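Local coordinates for protein PT26-6P (Thermococcus sp., PDB 2WB7) that is of unknown function but is encoded by a euryarchaeal mobile extrachromosomal element and combines immunoglobulin-like domains with a helical domain, at residues Ser110-Gly115 / Asp120-Val125. Sequence-based numbering, arbitrary orientation.
Sequences STFRQG and DTLDLV
The loop that links two sheets of an immunoglobulin-like domain closes over their shared interior here, and Phe112 carries the loop's apolar contact, its ring lying against Leu122 and Leu124 of strand 120-129. Two neighbouring ring carbons do the touching: CD2 of Phe112 comes within 4.3 Å of CD1 of Leu122, while its CE2 lies 4.2 Å from CD2 of Leu124. Both methyls reach the ring obliquely, and the Phe112 and Leu124 side chains cross at about a right angle. With CG anti to the carbonyl carbon (chi1 -56°), the phenyl extends toward the strand although the backbones stay well apart, 9.5 Å between CA of Phe112 and CA of Leu122. Ile87, Val90 and Trp107 of the other sheet also pack on Phe112, so the ring is buried between the layers. Nearer the start of the strand, Arg113 NH1 and Asp120 OD2 stand 4.2 Å apart, too far for a salt bridge but probably mildly attractive. Asp120 OD1 accepts a 2.8 Å bond from N of Thr121, met on its anti side and 33° out of the carboxylate plane. Leu122 and Leu124, backbone-paired with Leu73 and Ile71 of strand 66-75, point toward the loop, consistent with the two-sheet, apolar-cored build of an immunoglobulin-like domain.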
loop_
_atom_site.group_PDB
_atom_site.type_symbol
_atom_site.label_atom_id
_atom_site.label_comp_id
_atom_site.label_asym_id
_atom_site.label_seq_id
_atom_site.Cartn_x
_atom_site.Cartn_y
_atom_site.Cartn_z
ATOM N N SER A 110 -23.638 32.756 -7.426
ATOM C CA SER A 110 -23.689 33.003 -5.980
ATOM C C SER A 110 -22.310 32.995 -5.346
ATOM O O SER A 110 -22.057 33.682 -4.361
ATOM C CB SER A 110 -24.535 31.937 -5.279
ATOM O OG SER A 110 -25.925 32.156 -5.470
ATOM N N THR A 111 -21.425 32.178 -5.896
ATOM C CA THR A 111 -20.108 31.977 -5.308
ATOM C C THR A 111 -19.277 33.233 -5.445
ATOM O O THR A 111 -18.375 33.492 -4.655
ATOM C CB THR A 111 -19.354 30.844 -6.032
ATOM O OG1 THR A 111 -20.154 29.652 -6.030
ATOM C CG2 THR A 111 -18.007 30.569 -5.357
ATOM N N PHE A 112 -19.579 34.011 -6.472
ATOM C CA PHE A 112 -18.714 35.117 -6.826
ATOM C C PHE A 112 -19.275 36.481 -6.470
ATOM O O PHE A 112 -20.474 36.647 -6.255
ATOM C CB PHE A 112 -18.343 35.034 -8.298
ATOM C CG PHE A 112 -17.707 33.741 -8.667
ATOM C CD1 PHE A 112 -18.403 32.799 -9.404
ATOM C CD2 PHE A 112 -16.423 33.449 -8.246
ATOM C CE1 PHE A 112 -17.820 31.589 -9.731
ATOM C CE2 PHE A 112 -15.829 32.249 -8.573
ATOM C CZ PHE A 112 -16.528 31.313 -9.315
ATOM N N ARG A 113 -18.367 37.450 -6.412
ATOM C CA ARG A 113 -18.646 38.826 -6.022
ATOM C C ARG A 113 -19.665 39.496 -6.930
ATOM O O ARG A 113 -19.471 39.572 -8.145
ATOM C CB ARG A 113 -17.337 39.599 -6.054
ATOM C CG ARG A 113 -17.396 40.988 -5.526
ATOM C CD ARG A 113 -16.024 41.335 -4.970
ATOM N NE ARG A 113 -15.769 40.603 -3.727
ATOM C CZ ARG A 113 -14.566 40.415 -3.187
ATOM N NH1 ARG A 113 -13.480 40.883 -3.785
ATOM N NH2 ARG A 113 -14.452 39.740 -2.051
ATOM N N GLN A 114 -20.753 39.973 -6.329
ATOM C CA GLN A 114 -21.837 40.651 -7.052
ATOM C C GLN A 114 -21.323 41.728 -8.001
ATOM O O GLN A 114 -21.776 41.831 -9.148
ATOM C CB GLN A 114 -22.803 41.305 -6.063
ATOM C CG GLN A 114 -23.203 40.438 -4.877
ATOM C CD GLN A 114 -24.191 39.369 -5.275
ATOM O OE1 GLN A 114 -24.038 38.734 -6.323
ATOM N NE2 GLN A 114 -25.221 39.165 -4.449
ATOM N N GLY A 115 -20.390 42.538 -7.508
ATOM C CA GLY A 115 -19.880 43.673 -8.258
ATOM C C GLY A 115 -18.906 43.329 -9.370
ATOM O O GLY A 115 -18.482 44.211 -10.115
ATOM N N ASP A 120 -7.383 41.242 -10.145
ATOM C CA ASP A 120 -7.598 40.385 -8.981
ATOM C C ASP A 120 -7.215 38.933 -9.232
ATOM O O ASP A 120 -6.961 38.536 -10.375
ATOM C CB ASP A 120 -9.061 40.429 -8.564
ATOM C CG ASP A 120 -9.218 40.439 -7.076
ATOM O OD1 ASP A 120 -8.216 40.082 -6.403
ATOM O OD2 ASP A 120 -10.312 40.811 -6.587
ATOM N N THR A 121 -7.186 38.138 -8.164
ATOM C CA THR A 121 -6.863 36.718 -8.273
ATOM C C THR A 121 -7.802 35.868 -7.446
ATOM O O THR A 121 -8.049 36.153 -6.280
ATOM C CB THR A 121 -5.441 36.423 -7.821
ATOM O OG1 THR A 121 -4.527 36.960 -8.772
ATOM C CG2 THR A 121 -5.241 34.937 -7.741
ATOM N N LEU A 122 -8.327 34.817 -8.057
ATOM C CA LEU A 122 -9.306 33.963 -7.399
ATOM C C LEU A 122 -8.829 32.514 -7.330
ATOM O O LEU A 122 -8.380 31.955 -8.328
ATOM C CB LEU A 122 -10.638 34.034 -8.142
ATOM C CG LEU A 122 -11.190 35.452 -8.268
ATOM C CD1 LEU A 122 -12.604 35.445 -8.830
ATOM C CD2 LEU A 122 -11.134 36.135 -6.898
ATOM N N ASP A 123 -8.939 31.915 -6.149
ATOM C CA ASP A 123 -8.512 30.538 -5.929
ATOM C C ASP A 123 -9.706 29.648 -5.659
ATOM O O ASP A 123 -10.399 29.824 -4.672
ATOM C CB ASP A 123 -7.552 30.455 -4.738
ATOM C CG ASP A 123 -6.158 30.996 -5.058
ATOM O OD1 ASP A 123 -5.804 31.100 -6.262
ATOM O OD2 ASP A 123 -5.415 31.310 -4.093
ATOM N N LEU A 124 -9.939 28.688 -6.539
ATOM C CA LEU A 124 -10.969 27.683 -6.322
ATOM C C LEU A 124 -10.361 26.326 -5.958
ATOM O O LEU A 124 -9.374 25.886 -6.565
ATOM C CB LEU A 124 -11.827 27.541 -7.577
ATOM C CG LEU A 124 -12.702 28.727 -7.976
ATOM C CD1 LEU A 124 -13.240 28.483 -9.376
ATOM C CD2 LEU A 124 -13.849 28.939 -6.984
ATOM N N VAL A 125 -10.953 25.655 -4.976
ATOM C CA VAL A 125 -10.448 24.344 -4.580
ATOM C C VAL A 125 -11.515 23.267 -4.695
ATOM O O VAL A 125 -12.655 23.445 -4.249
ATOM C CB VAL A 125 -9.841 24.355 -3.162
ATOM C CG1 VAL A 125 -9.406 22.983 -2.779
ATOM C CG2 VAL A 125 -8.642 25.296 -3.122
#